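Local coordinates for protein cellulose 1,4-beta-cellobiosidase (PDB 4JJJ) that probably hydrolyses cellulose to cellobiose, this chain being the family 48 glycoside hydrolase part of a longer enzyme that also carries a cellulose-binding module, at residues V29-S33 / H618-A622; M80-P86 / Y144-L150; D90-N94 / Q216-T220. The protein carries 1 engineered substitution. One frame throughout, in Å; residues are numbered along the deposited sequence. Where two conformers were deposited one is given.

Contact 1: V29-S33 / H618-A622. With GLC (alpha-D-glucopyranose), chain C; BGC (beta-D-glucopyranose), chain B; BGC (beta-D-glucopyranose), chain D.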
loop_
_atom_site.group_PDB
_atom_site.type_symbol
_atom_site.label_atom_id
_atom_site.label_comp_id
_atom_site.label_asym_id
_atom_site.label_seq_id
_atom_site.Cartn_x
_atom_site.Cartn_y
_atom_site.Cartn_z
ATOM N N VAL A 29 -8.324 4.465 -16.244
ATOM C CA VAL A 29 -7.937 3.558 -15.160
ATOM C C VAL A 29 -6.503 3.089 -15.426
ATOM O O VAL A 29 -6.216 2.409 -16.417
ATOM C CB VAL A 29 -8.894 2.361 -15.064
ATOM C CG1 VAL A 29 -8.452 1.356 -13.944
ATOM C CG2 VAL A 29 -10.287 2.811 -14.807
ATOM N N PRO A 30 -5.561 3.474 -14.556
ATOM C CA PRO A 30 -4.177 3.057 -14.782
ATOM C C PRO A 30 -3.977 1.588 -14.484
ATOM O O PRO A 30 -4.628 1.057 -13.585
ATOM C CB PRO A 30 -3.364 3.864 -13.755
ATOM C CG PRO A 30 -4.338 4.072 -12.629
ATOM C CD PRO A 30 -5.678 4.324 -13.370
ATOM N N TYR A 31 -3.113 0.944 -15.224
ATOM C CA TYR A 31 -2.650 -0.397 -14.903
ATOM C C TYR A 31 -1.544 -0.306 -13.902
ATOM O O TYR A 31 -0.878 0.699 -13.781
ATOM C CB TYR A 31 -2.112 -1.049 -16.170
ATOM C CG TYR A 31 -3.103 -1.304 -17.309
ATOM C CD1 TYR A 31 -4.271 -2.064 -17.110
ATOM C CD2 TYR A 31 -2.829 -0.865 -18.570
ATOM C CE1 TYR A 31 -5.102 -2.388 -18.164
ATOM C CE2 TYR A 31 -3.682 -1.167 -19.610
ATOM C CZ TYR A 31 -4.789 -1.908 -19.374
ATOM O OH TYR A 31 -5.645 -2.237 -20.462
ATOM N N HIS A 32 -1.254 -1.438 -13.230
ATOM C CA HIS A 32 -0.062 -1.533 -12.367
ATOM C C HIS A 32 1.201 -1.238 -13.176
ATOM O O HIS A 32 2.080 -0.512 -12.782
ATOM C CB HIS A 32 0.005 -2.881 -11.688
ATOM C CG HIS A 32 1.277 -3.039 -10.892
ATOM N ND1 HIS A 32 1.472 -2.398 -9.679
ATOM C CD2 HIS A 32 2.382 -3.783 -11.114
ATOM C CE1 HIS A 32 2.650 -2.716 -9.211
ATOM N NE2 HIS A 32 3.226 -3.583 -10.035
ATOM N N SER A 33 1.223 -1.816 -14.378
ATOM C CA SER A 33 2.366 -1.624 -15.313
ATOM C C SER A 33 1.951 -1.836 -16.733
ATOM O O SER A 33 0.971 -2.488 -17.043
ATOM C CB SER A 33 3.544 -2.563 -14.966
ATOM O OG SER A 33 3.105 -3.888 -14.959
ATOM N N HIS A 618 7.887 -0.711 -16.961
ATOM C CA HIS A 618 7.246 0.631 -16.837
ATOM C C HIS A 618 6.072 0.442 -15.877
ATOM O O HIS A 618 4.902 0.330 -16.247
ATOM C CB HIS A 618 6.840 1.091 -18.213
ATOM C CG HIS A 618 8.014 1.190 -19.126
ATOM N ND1 HIS A 618 8.401 0.109 -19.858
ATOM C CD2 HIS A 618 8.922 2.170 -19.423
ATOM C CE1 HIS A 618 9.488 0.388 -20.552
ATOM N NE2 HIS A 618 9.798 1.648 -20.343
ATOM N N ARG A 619 6.348 0.467 -14.556
ATOM C CA ARG A 619 5.374 0.466 -13.468
ATOM C C ARG A 619 4.772 1.853 -13.394
ATOM O O ARG A 619 5.484 2.822 -13.360
ATOM C CB ARG A 619 6.004 0.120 -12.142
ATOM C CG ARG A 619 6.540 -1.338 -12.097
ATOM C CD ARG A 619 7.315 -1.491 -10.754
ATOM N NE ARG A 619 7.823 -2.858 -10.608
ATOM C CZ ARG A 619 8.964 -3.300 -11.091
ATOM N NH1 ARG A 619 9.755 -2.524 -11.789
ATOM N NH2 ARG A 619 9.295 -4.554 -10.843
ATOM N N PHE A 620 3.473 1.897 -13.363
ATOM C CA PHE A 620 2.778 3.224 -13.322
ATOM C C PHE A 620 3.289 4.144 -12.212
ATOM O O PHE A 620 3.649 5.304 -12.434
ATOM C CB PHE A 620 1.297 3.045 -13.251
ATOM C CG PHE A 620 0.516 4.342 -13.326
ATOM C CD1 PHE A 620 0.360 5.013 -14.559
ATOM C CD2 PHE A 620 -0.025 4.967 -12.205
ATOM C CE1 PHE A 620 -0.329 6.206 -14.670
ATOM C CE2 PHE A 620 -0.698 6.173 -12.320
ATOM C CZ PHE A 620 -0.853 6.803 -13.547
ATOM N N TRP A 621 3.321 3.616 -11.013
ATOM C CA TRP A 621 3.704 4.395 -9.850
ATOM C C TRP A 621 5.114 4.890 -10.052
ATOM O O TRP A 621 5.417 5.993 -9.682
ATOM C CB TRP A 621 3.518 3.627 -8.588
ATOM C CG TRP A 621 4.533 2.546 -8.199
ATOM C CD1 TRP A 621 4.379 1.219 -8.297
ATOM C CD2 TRP A 621 5.883 2.724 -7.643
ATOM N NE1 TRP A 621 5.462 0.567 -7.825
ATOM C CE2 TRP A 621 6.393 1.460 -7.378
ATOM C CE3 TRP A 621 6.624 3.846 -7.238
ATOM C CZ2 TRP A 621 7.611 1.254 -6.791
ATOM C CZ3 TRP A 621 7.814 3.659 -6.653
ATOM C CH2 TRP A 621 8.332 2.353 -6.430
ATOM N N ALA A 622 6.005 4.101 -10.591
ATOM C CA ALA A 622 7.414 4.465 -10.722
ATOM C C ALA A 622 7.550 5.585 -11.758
ATOM O O ALA A 622 8.372 6.488 -11.636
ATOM C CB ALA A 622 8.266 3.252 -11.096
HETATM C C1 GLC C . 11.312 -4.932 -6.558
HETATM C C2 GLC C . 10.768 -5.198 -5.213
HETATM C C3 GLC C . 9.218 -5.120 -5.229
HETATM C C4 GLC C . 8.751 -3.768 -5.779
HETATM C C5 GLC C . 9.460 -3.575 -7.122
HETATM C C6 GLC C . 9.227 -2.254 -7.796
HETATM O O1 GLC C . 10.783 -5.963 -7.294
HETATM O O2 GLC C . 11.071 -6.615 -4.848
HETATM O O3 GLC C . 8.671 -5.405 -3.952
HETATM O O4 GLC C . 7.332 -3.815 -6.038
HETATM O O5 GLC C . 10.877 -3.647 -6.948
HETATM O O6 GLC C . 9.750 -1.254 -6.995
HETATM C C2 BGC B . 5.236 -2.825 -5.949
HETATM C C3 BGC B . 4.281 -1.896 -5.203
HETATM C C4 BGC B . 4.264 -2.244 -3.686
HETATM C C5 BGC B . 5.692 -2.394 -3.106
HETATM C C6 BGC B . 5.638 -2.908 -1.686
HETATM C C1 BGC B . 6.612 -2.853 -5.310
HETATM O O2 BGC B . 5.393 -2.375 -7.288
HETATM O O3 BGC B . 2.975 -2.036 -5.816
HETATM O O4 BGC B . 3.530 -1.213 -2.996
HETATM O O5 BGC B . 6.426 -3.290 -3.950
HETATM O O6 BGC B . 4.959 -4.147 -1.620
HETATM C C2 BGC D . 10.755 -4.995 -4.736
HETATM C C3 BGC D . 9.233 -4.941 -4.813
HETATM C C4 BGC D . 8.773 -3.744 -5.670
HETATM C C5 BGC D . 9.517 -3.566 -7.008
HETATM C C6 BGC D . 9.278 -2.202 -7.660
HETATM C C1 BGC D . 11.374 -4.862 -6.106
HETATM O O1 BGC D . 12.826 -4.848 -5.908
HETATM O O2 BGC D . 11.043 -6.289 -4.109
HETATM O O3 BGC D . 8.658 -4.856 -3.505
HETATM O O4 BGC D . 7.380 -3.813 -5.979
HETATM O O5 BGC D . 10.925 -3.673 -6.801
HETATM O O6 BGC D . 9.792 -1.135 -6.905
HETATM O O HOH W 1 1.799 1.147 -10.545
#
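Pro30 sets its CB over the centre of the Phe620 ring, 3.6 Å from the ring centroid and just 4° off the ring normal. This CH-pi contact joins the end of strand 27-30 to the first turn of helix 620-637 in the (alpha/alpha)6 barrel. Phe620 has CG anti to its backbone N (chi1 -175°), which carries the ring off the helix start and over to the proline; Phe21 meets the same ring edge-to-face. Beside it the backbones are tied: Phe620 N donates to His32 O at 2.8 Å with an N-H...O angle of 161°, the donor standing tilted from the carbonyl plane. A water also donates to His32 O and accepts from Trp621 N, so one loop carbonyl serves two N-H groups of the opening turn, directly and through water. Arg619 fills the N-cap position and forms a single beta bridge with Ser33. His32, Arg619 and Trp621 reach bound glucose. Trp621 NE1, at the ring edge, donates to O2 of the beta-glucose of chain B at 3.0 Å, and the edge of the His32 ring brings CE1 within 3.4 Å of the same O2. His32 NE2 is hydrogen-bonded to Glu40, and Trp621 touches Glu51, the predicted proton donor. The extended Arg619 chain lays one guanidinium face against the C6 group of the neighbouring glucose, modelled as overlapping alpha and beta forms. Glu40 and Glu545 both form salt bridges to Arg619 NH2.

Contact 2: M80-P86 / Y144-L150. With ZN (zinc ion), chain E; BGC (beta-D-glucopyranose), chain F.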
loop_
_atom_site.group_PDB
_atom_site.type_symbol
_atom_site.label_atom_id
_atom_site.label_comp_id
_atom_site.label_asym_id
_atom_site.label_seq_id
_atom_site.Cartn_x
_atom_site.Cartn_y
_atom_site.Cartn_z
ATOM N N MET A 80 -11.417 7.344 -9.874
ATOM C CA MET A 80 -11.337 6.703 -8.531
ATOM C C MET A 80 -12.742 6.423 -7.951
ATOM O O MET A 80 -13.085 5.308 -7.498
ATOM C CB MET A 80 -10.461 7.566 -7.588
ATOM C CG MET A 80 -9.991 6.923 -6.246
ATOM S SD MET A 80 -9.011 8.127 -5.284
ATOM C CE MET A 80 -8.409 8.924 -6.772
ATOM N N GLU A 81 -13.603 7.455 -7.905
ATOM C CA GLU A 81 -14.974 7.298 -7.363
ATOM C C GLU A 81 -15.795 6.327 -8.149
ATOM O O GLU A 81 -16.644 5.615 -7.580
ATOM C CB GLU A 81 -15.663 8.680 -7.259
ATOM C CG GLU A 81 -15.168 9.536 -6.173
ATOM C CD GLU A 81 -15.946 10.820 -6.008
ATOM O OE1 GLU A 81 -16.503 11.215 -7.072
ATOM O OE2 GLU A 81 -15.979 11.374 -4.904
ATOM N N THR A 82 -15.586 6.233 -9.432
ATOM C CA THR A 82 -16.346 5.363 -10.276
ATOM C C THR A 82 -15.965 3.909 -10.210
ATOM O O THR A 82 -16.816 3.022 -10.252
ATOM C CB THR A 82 -16.331 5.861 -11.759
ATOM O OG1 THR A 82 -16.774 7.215 -11.806
ATOM C CG2 THR A 82 -17.131 5.056 -12.668
ATOM N N PHE A 83 -14.650 3.675 -10.050
ATOM C CA PHE A 83 -14.116 2.347 -10.312
ATOM C C PHE A 83 -13.494 1.633 -9.112
ATOM O O PHE A 83 -13.302 0.458 -9.176
ATOM C CB PHE A 83 -13.166 2.301 -11.502
ATOM C CG PHE A 83 -13.821 2.693 -12.779
ATOM C CD1 PHE A 83 -14.869 1.921 -13.270
ATOM C CD2 PHE A 83 -13.409 3.834 -13.452
ATOM C CE1 PHE A 83 -15.500 2.281 -14.484
ATOM C CE2 PHE A 83 -13.977 4.189 -14.674
ATOM C CZ PHE A 83 -15.018 3.432 -15.137
ATOM N N ILE A 84 -13.064 2.351 -8.093
ATOM C CA ILE A 84 -12.327 1.704 -7.008
ATOM C C ILE A 84 -12.798 2.046 -5.581
ATOM O O ILE A 84 -12.397 1.348 -4.686
ATOM C CB ILE A 84 -10.814 1.891 -7.154
ATOM C CG1 ILE A 84 -10.037 0.722 -6.512
ATOM C CG2 ILE A 84 -10.352 3.245 -6.664
ATOM C CD1 ILE A 84 -8.544 0.712 -6.851
ATOM N N ILE A 85 -13.619 3.078 -5.408
ATOM C CA ILE A 85 -14.295 3.303 -4.133
ATOM C C ILE A 85 -15.631 2.578 -4.317
ATOM O O ILE A 85 -16.423 3.015 -5.103
ATOM C CB ILE A 85 -14.509 4.781 -3.829
ATOM C CG1 ILE A 85 -13.122 5.460 -3.705
ATOM C CG2 ILE A 85 -15.318 4.888 -2.549
ATOM C CD1 ILE A 85 -13.148 6.912 -3.329
ATOM N N PRO A 86 -15.871 1.468 -3.626
ATOM C CA PRO A 86 -17.071 0.712 -3.878
ATOM C C PRO A 86 -18.314 1.565 -3.829
ATOM O O PRO A 86 -18.511 2.325 -2.844
ATOM C CB PRO A 86 -17.014 -0.361 -2.748
ATOM C CG PRO A 86 -15.503 -0.568 -2.506
ATOM C CD PRO A 86 -15.011 0.860 -2.585
ATOM N N TYR A 144 -16.198 5.459 2.485
ATOM C CA TYR A 144 -15.563 6.178 1.433
ATOM C C TYR A 144 -14.013 5.996 1.551
ATOM O O TYR A 144 -13.356 6.776 2.180
ATOM C CB TYR A 144 -15.920 7.653 1.492
ATOM C CG TYR A 144 -15.451 8.462 0.313
ATOM C CD1 TYR A 144 -14.310 9.206 0.329
ATOM C CD2 TYR A 144 -16.208 8.493 -0.839
ATOM C CE1 TYR A 144 -13.957 9.965 -0.739
ATOM C CE2 TYR A 144 -15.880 9.222 -1.933
ATOM C CZ TYR A 144 -14.729 9.984 -1.885
ATOM O OH TYR A 144 -14.415 10.808 -2.986
ATOM N N GLY A 145 -13.573 4.921 0.944
ATOM C CA GLY A 145 -12.164 4.479 0.953
ATOM C C GLY A 145 -11.940 3.634 -0.235
ATOM O O GLY A 145 -12.873 2.989 -0.685
ATOM N N MET A 146 -10.728 3.682 -0.819
ATOM C CA MET A 146 -10.455 2.785 -1.968
ATOM C C MET A 146 -10.330 1.340 -1.554
ATOM O O MET A 146 -9.624 1.019 -0.583
ATOM C CB MET A 146 -9.228 3.238 -2.730
ATOM C CG MET A 146 -9.304 4.633 -3.303
ATOM S SD MET A 146 -7.941 4.983 -4.460
ATOM C CE MET A 146 -6.834 5.803 -3.380
ATOM N N HIS A 147 -10.872 0.409 -2.348
ATOM C CA HIS A 147 -10.458 -0.982 -2.279
ATOM C C HIS A 147 -9.082 -1.123 -2.941
ATOM O O HIS A 147 -8.691 -0.323 -3.779
ATOM C CB HIS A 147 -11.479 -1.871 -2.952
ATOM C CG HIS A 147 -11.079 -3.309 -3.035
ATOM N ND1 HIS A 147 -10.922 -4.114 -1.942
ATOM C CD2 HIS A 147 -10.728 -4.075 -4.105
ATOM C CE1 HIS A 147 -10.522 -5.305 -2.298
ATOM N NE2 HIS A 147 -10.412 -5.329 -3.609
ATOM N N TRP A 148 -8.301 -2.137 -2.546
ATOM C CA TRP A 148 -6.890 -2.089 -2.921
ATOM C C TRP A 148 -6.545 -2.580 -4.323
ATOM O O TRP A 148 -5.471 -2.208 -4.818
ATOM C CB TRP A 148 -6.016 -2.813 -1.869
ATOM C CG TRP A 148 -5.733 -4.269 -2.125
ATOM C CD1 TRP A 148 -6.519 -5.378 -1.829
ATOM C CD2 TRP A 148 -4.534 -4.812 -2.731
ATOM N NE1 TRP A 148 -5.863 -6.494 -2.215
ATOM C CE2 TRP A 148 -4.670 -6.208 -2.785
ATOM C CE3 TRP A 148 -3.369 -4.236 -3.261
ATOM C CZ2 TRP A 148 -3.651 -7.027 -3.266
ATOM C CZ3 TRP A 148 -2.344 -5.068 -3.745
ATOM C CH2 TRP A 148 -2.499 -6.457 -3.738
ATOM N N LEU A 149 -7.356 -3.450 -4.868
ATOM C CA LEU A 149 -6.949 -4.256 -6.069
ATOM C C LEU A 149 -8.139 -4.458 -6.993
ATOM O O LEU A 149 -9.277 -4.880 -6.588
ATOM C CB LEU A 149 -6.527 -5.673 -5.680
ATOM C CG LEU A 149 -5.812 -6.518 -6.709
ATOM C CD1 LEU A 149 -4.502 -5.960 -7.180
ATOM C CD2 LEU A 149 -5.755 -7.916 -6.173
ATOM N N LEU A 150 -7.917 -4.084 -8.267
ATOM C CA LEU A 150 -8.848 -4.342 -9.392
ATOM C C LEU A 150 -8.194 -5.187 -10.429
ATOM O O LEU A 150 -6.962 -5.212 -10.559
ATOM C CB LEU A 150 -9.281 -3.063 -10.065
ATOM C CG LEU A 150 -10.002 -2.012 -9.193
ATOM C CD1 LEU A 150 -10.138 -0.726 -9.993
ATOM C CD2 LEU A 150 -11.374 -2.487 -8.744
HETATM ZN ZN ZN E . -16.930 13.190 -7.805
HETATM C C2 BGC F . -0.625 -5.502 0.690
HETATM C C3 BGC F . -1.609 -6.639 0.965
HETATM C C4 BGC F . -2.878 -6.062 1.504
HETATM C C5 BGC F . -3.498 -5.002 0.635
HETATM C C6 BGC F . -4.773 -4.384 1.197
HETATM C C1 BGC F . -1.347 -4.444 -0.094
HETATM O O1 BGC F . -0.475 -3.319 -0.287
HETATM O O2 BGC F . 0.574 -5.930 0.009
HETATM O O3 BGC F . -0.991 -7.482 1.970
HETATM O O4 BGC F . -3.796 -7.208 1.409
HETATM O O5 BGC F . -2.528 -3.950 0.500
HETATM O O6 BGC F . -4.485 -3.858 2.525
HETATM O O HOH W 2 -18.037 15.045 -8.145
HETATM O O HOH W 3 -16.157 12.862 -9.602
#
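The Tyr144 ring carries Ile85 CD1 over one face, 3.9 Å from the ring centroid and 19° off the normal, while Glu81 OE2 sits at its edge. The Trp148 indole lies between Leu149 CB on one face and C5 of a glucose on the opposite one, where C5 is 3.5 Å from CD2 of Trp148. Tyr144 stands where the end of helix 71-83 of the (alpha/alpha)6 barrel packs on the chain leading into strand 149-151, while Trp148 turns from that packing to the sugar. Tyr144 OH donates to Glu81 OE2 at 2.5 Å, meeting the anti lone pair of that oxygen, with carboxylate and ring planes 84° apart; the hydroxyl also accepts from Trp77 NE1. The other oxygen, Glu81 OE1, binds zinc at 2.1 Å alongside Lys255 and two waters, so each carboxylate oxygen has its own partner. At the helix end Met80 O receives Ile84 N and Ile85 N from opposite faces of its plane. Ile84 O in turn accepts from His147 N at 2.9 Å, an almost straight approach to the carbonyl. Gly145 N and Gly145 O are buried here with no hydrogen-bond partner; Ile85 CG2 and Pro86 CD both lie against that oxygen. Ile84 splits its branches: CG2 packs on Met146 SD at 3.7 Å, while CG1, anti to the backbone N (chi1 -152°), runs along His147 O to Leu150. There Leu150 CD1 lies 3.8 Å from Ile84 CG1 and also covers Phe83 O.

Contact 3: D90-N94 / Q216-T220. With BGC (beta-D-glucopyranose), chain G.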
loop_
_atom_site.group_PDB
_atom_site.type_symbol
_atom_site.label_atom_id
_atom_site.label_comp_id
_atom_site.label_asym_id
_atom_site.label_seq_id
_atom_site.Cartn_x
_atom_site.Cartn_y
_atom_site.Cartn_z
ATOM N N ASP A 90 -21.851 -2.171 -4.989
ATOM C CA ASP A 90 -20.713 -2.967 -4.574
ATOM C C ASP A 90 -20.661 -3.243 -3.056
ATOM O O ASP A 90 -20.209 -4.289 -2.647
ATOM C CB ASP A 90 -19.406 -2.259 -4.967
ATOM C CG ASP A 90 -19.346 -1.876 -6.468
ATOM O OD1 ASP A 90 -19.321 -2.862 -7.265
ATOM O OD2 ASP A 90 -19.220 -0.671 -6.774
ATOM N N GLN A 91 -21.135 -2.305 -2.239
ATOM C CA GLN A 91 -21.204 -2.467 -0.777
ATOM C C GLN A 91 -22.619 -2.151 -0.281
ATOM O O GLN A 91 -22.910 -1.148 0.352
ATOM C CB GLN A 91 -20.149 -1.595 -0.054
ATOM C CG GLN A 91 -20.225 -0.118 -0.430
ATOM C CD GLN A 91 -19.353 0.747 0.464
ATOM O OE1 GLN A 91 -19.380 0.597 1.679
ATOM N NE2 GLN A 91 -18.616 1.694 -0.118
ATOM N N PRO A 92 -23.571 -3.074 -0.594
ATOM C CA PRO A 92 -25.008 -2.672 -0.449
ATOM C C PRO A 92 -25.678 -2.812 0.904
ATOM O O PRO A 92 -26.760 -2.182 1.106
ATOM C CB PRO A 92 -25.676 -3.652 -1.447
ATOM C CG PRO A 92 -24.809 -4.868 -1.466
ATOM C CD PRO A 92 -23.393 -4.227 -1.468
ATOM N N THR A 93 -25.041 -3.520 1.853
ATOM C CA THR A 93 -25.748 -3.871 3.105
ATOM C C THR A 93 -25.045 -3.336 4.372
ATOM O O THR A 93 -25.123 -3.953 5.408
ATOM C CB THR A 93 -25.964 -5.370 3.161
ATOM O OG1 THR A 93 -24.730 -6.067 2.990
ATOM C CG2 THR A 93 -26.928 -5.829 2.141
ATOM N N ASN A 94 -24.449 -2.160 4.318
ATOM C CA ASN A 94 -23.872 -1.581 5.521
ATOM C C ASN A 94 -24.950 -1.249 6.589
ATOM O O ASN A 94 -24.632 -1.101 7.752
ATOM C CB ASN A 94 -23.071 -0.312 5.234
ATOM C CG ASN A 94 -21.760 -0.596 4.525
ATOM O OD1 ASN A 94 -20.788 -1.057 5.151
ATOM N ND2 ASN A 94 -21.714 -0.255 3.276
ATOM N N GLN A 216 -21.717 -12.872 -0.238
ATOM C CA GLN A 216 -21.268 -11.677 0.545
ATOM C C GLN A 216 -20.201 -10.936 -0.249
ATOM O O GLN A 216 -19.649 -11.433 -1.271
ATOM C CB GLN A 216 -20.641 -12.186 1.837
ATOM C CG GLN A 216 -19.406 -13.052 1.632
ATOM C CD GLN A 216 -18.930 -13.596 2.946
ATOM O OE1 GLN A 216 -17.938 -13.122 3.534
ATOM N NE2 GLN A 216 -19.625 -14.584 3.460
ATOM N N TRP A 217 -19.994 -9.714 0.201
ATOM C CA TRP A 217 -18.957 -8.829 -0.362
ATOM C C TRP A 217 -18.046 -8.471 0.791
ATOM O O TRP A 217 -18.426 -8.409 1.958
ATOM C CB TRP A 217 -19.655 -7.569 -0.915
ATOM C CG TRP A 217 -20.625 -6.850 -0.017
ATOM C CD1 TRP A 217 -21.914 -7.092 0.165
ATOM C CD2 TRP A 217 -20.265 -5.837 0.927
ATOM N NE1 TRP A 217 -22.451 -6.285 1.131
ATOM C CE2 TRP A 217 -21.443 -5.475 1.624
ATOM C CE3 TRP A 217 -19.059 -5.187 1.219
ATOM C CZ2 TRP A 217 -21.441 -4.473 2.631
ATOM C CZ3 TRP A 217 -19.052 -4.204 2.214
ATOM C CH2 TRP A 217 -20.212 -3.865 2.913
ATOM N N ARG A 218 -16.790 -8.107 0.438
ATOM C CA ARG A 218 -15.872 -7.538 1.366
ATOM C C ARG A 218 -14.768 -6.788 0.577
ATOM O O ARG A 218 -14.443 -7.221 -0.529
ATOM C CB ARG A 218 -15.217 -8.562 2.270
ATOM C CG ARG A 218 -14.547 -9.754 1.593
ATOM C CD ARG A 218 -15.511 -10.955 1.583
ATOM N NE ARG A 218 -14.768 -12.170 1.153
ATOM C CZ ARG A 218 -14.668 -12.619 -0.084
ATOM N NH1 ARG A 218 -15.270 -11.985 -1.092
ATOM N NH2 ARG A 218 -13.941 -13.667 -0.283
ATOM N N TYR A 219 -14.227 -5.741 1.189
ATOM C CA TYR A 219 -13.224 -4.885 0.539
ATOM C C TYR A 219 -12.132 -4.655 1.572
ATOM O O TYR A 219 -12.359 -4.736 2.745
ATOM C CB TYR A 219 -13.826 -3.532 0.059
ATOM C CG TYR A 219 -14.915 -3.812 -0.947
ATOM C CD1 TYR A 219 -14.619 -4.283 -2.240
ATOM C CD2 TYR A 219 -16.261 -3.793 -0.575
ATOM C CE1 TYR A 219 -15.648 -4.621 -3.139
ATOM C CE2 TYR A 219 -17.267 -4.094 -1.468
ATOM C CZ TYR A 219 -16.952 -4.585 -2.745
ATOM O OH TYR A 219 -17.914 -5.038 -3.692
ATOM N N THR A 220 -10.955 -4.288 1.095
ATOM C CA THR A 220 -9.838 -3.972 1.914
ATOM C C THR A 220 -9.171 -2.702 1.458
ATOM O O THR A 220 -8.817 -2.557 0.307
ATOM C CB THR A 220 -8.773 -5.016 1.893
ATOM O OG1 THR A 220 -9.343 -6.339 2.109
ATOM C CG2 THR A 220 -7.743 -4.744 2.993
HETATM C C2 BGC G . -5.989 -8.118 2.029
HETATM C C3 BGC G . -6.846 -8.396 3.210
HETATM C C4 BGC G . -6.107 -9.156 4.325
HETATM C C5 BGC G . -4.791 -8.374 4.568
HETATM C C6 BGC G . -4.030 -9.055 5.698
HETATM C C1 BGC G . -4.721 -7.413 2.479
HETATM O O2 BGC G . -6.687 -7.366 1.069
HETATM O O3 BGC G . -7.953 -9.070 2.732
HETATM O O4 BGC G . -6.841 -9.092 5.578
HETATM O O5 BGC G . -3.998 -8.215 3.396
HETATM O O6 BGC G . -3.422 -10.240 5.144
HETATM O O HOH W 4 -18.572 -5.335 -6.328
#
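Trp217 presents one face of its indole to Gln91 and Pro92 of the 90-94 loop. Gln91 CA stands 3.7 Å from the centroid of the six-membered ring and 5° off its normal, and Pro92 CD makes a second CH-pi contact over the five-membered ring. Trp217 CG sits between the backbone N and the carbonyl carbon (chi1 50°), which lays the indole against the loop. At its edge Trp217 NE1 donates to Thr93 OG1, 2.9 Å away and near the ring plane, and Asn94 OD1 lies 3.6 Å from Trp217 CH2. Tyr219 OH donates to Asp90 O at 2.6 Å, coming from above the carbonyl plane; a water donates to both Tyr219 OH and Asp90 OD1. Trp217 and Tyr219 share one face of strand 216-220, an inner strand of a four-stranded antiparallel sheet, while Arg218 points away from the loop and both it and Thr220 contact the bound glycan. With an alanine here in place of Trp217, Thr93 OG1 would probably lose its indole donor and a gap would open beneath Gln91 and Pro92. Farther out, Thr93 OG1 to Ser306 O, Gln91 OE1 to Trp303 NE1 and Asn94 OD1 to Arg316 tie the loop to strands 302-306 and 314-317. Gln91 NE2 is hydrogen-bonded to Pro86 O. Local bonds join Asp90 OD2 to Gly87 N and Asn94 ND2 to Gln91 OE1, the latter at 3.0 Å.

Overall arrangement
Contact 2 stands between the other two. Its centre is 16 Å from that of contact 1, which it touches where Val29 CG2 packs on Phe83 CD2 at 3.6 Å, and 12 Å from that of contact 3. Two probable hydrogen bonds make the latter junction, Pro86 O with Gln91 NE2 at 2.8 Å and His147 ND1 with Thr220 N at 3.0 Å. Contacts 1 and 3 do not meet: their nearest atoms are about 13 Å apart. All three reach bound sugar, contact 1 in the pocket that holds Glu51, contacts 2 and 3 through Trp148, Arg218 and Thr220 in the other glycan site. Met146's side chain lies about 8 Å from that of Glu51.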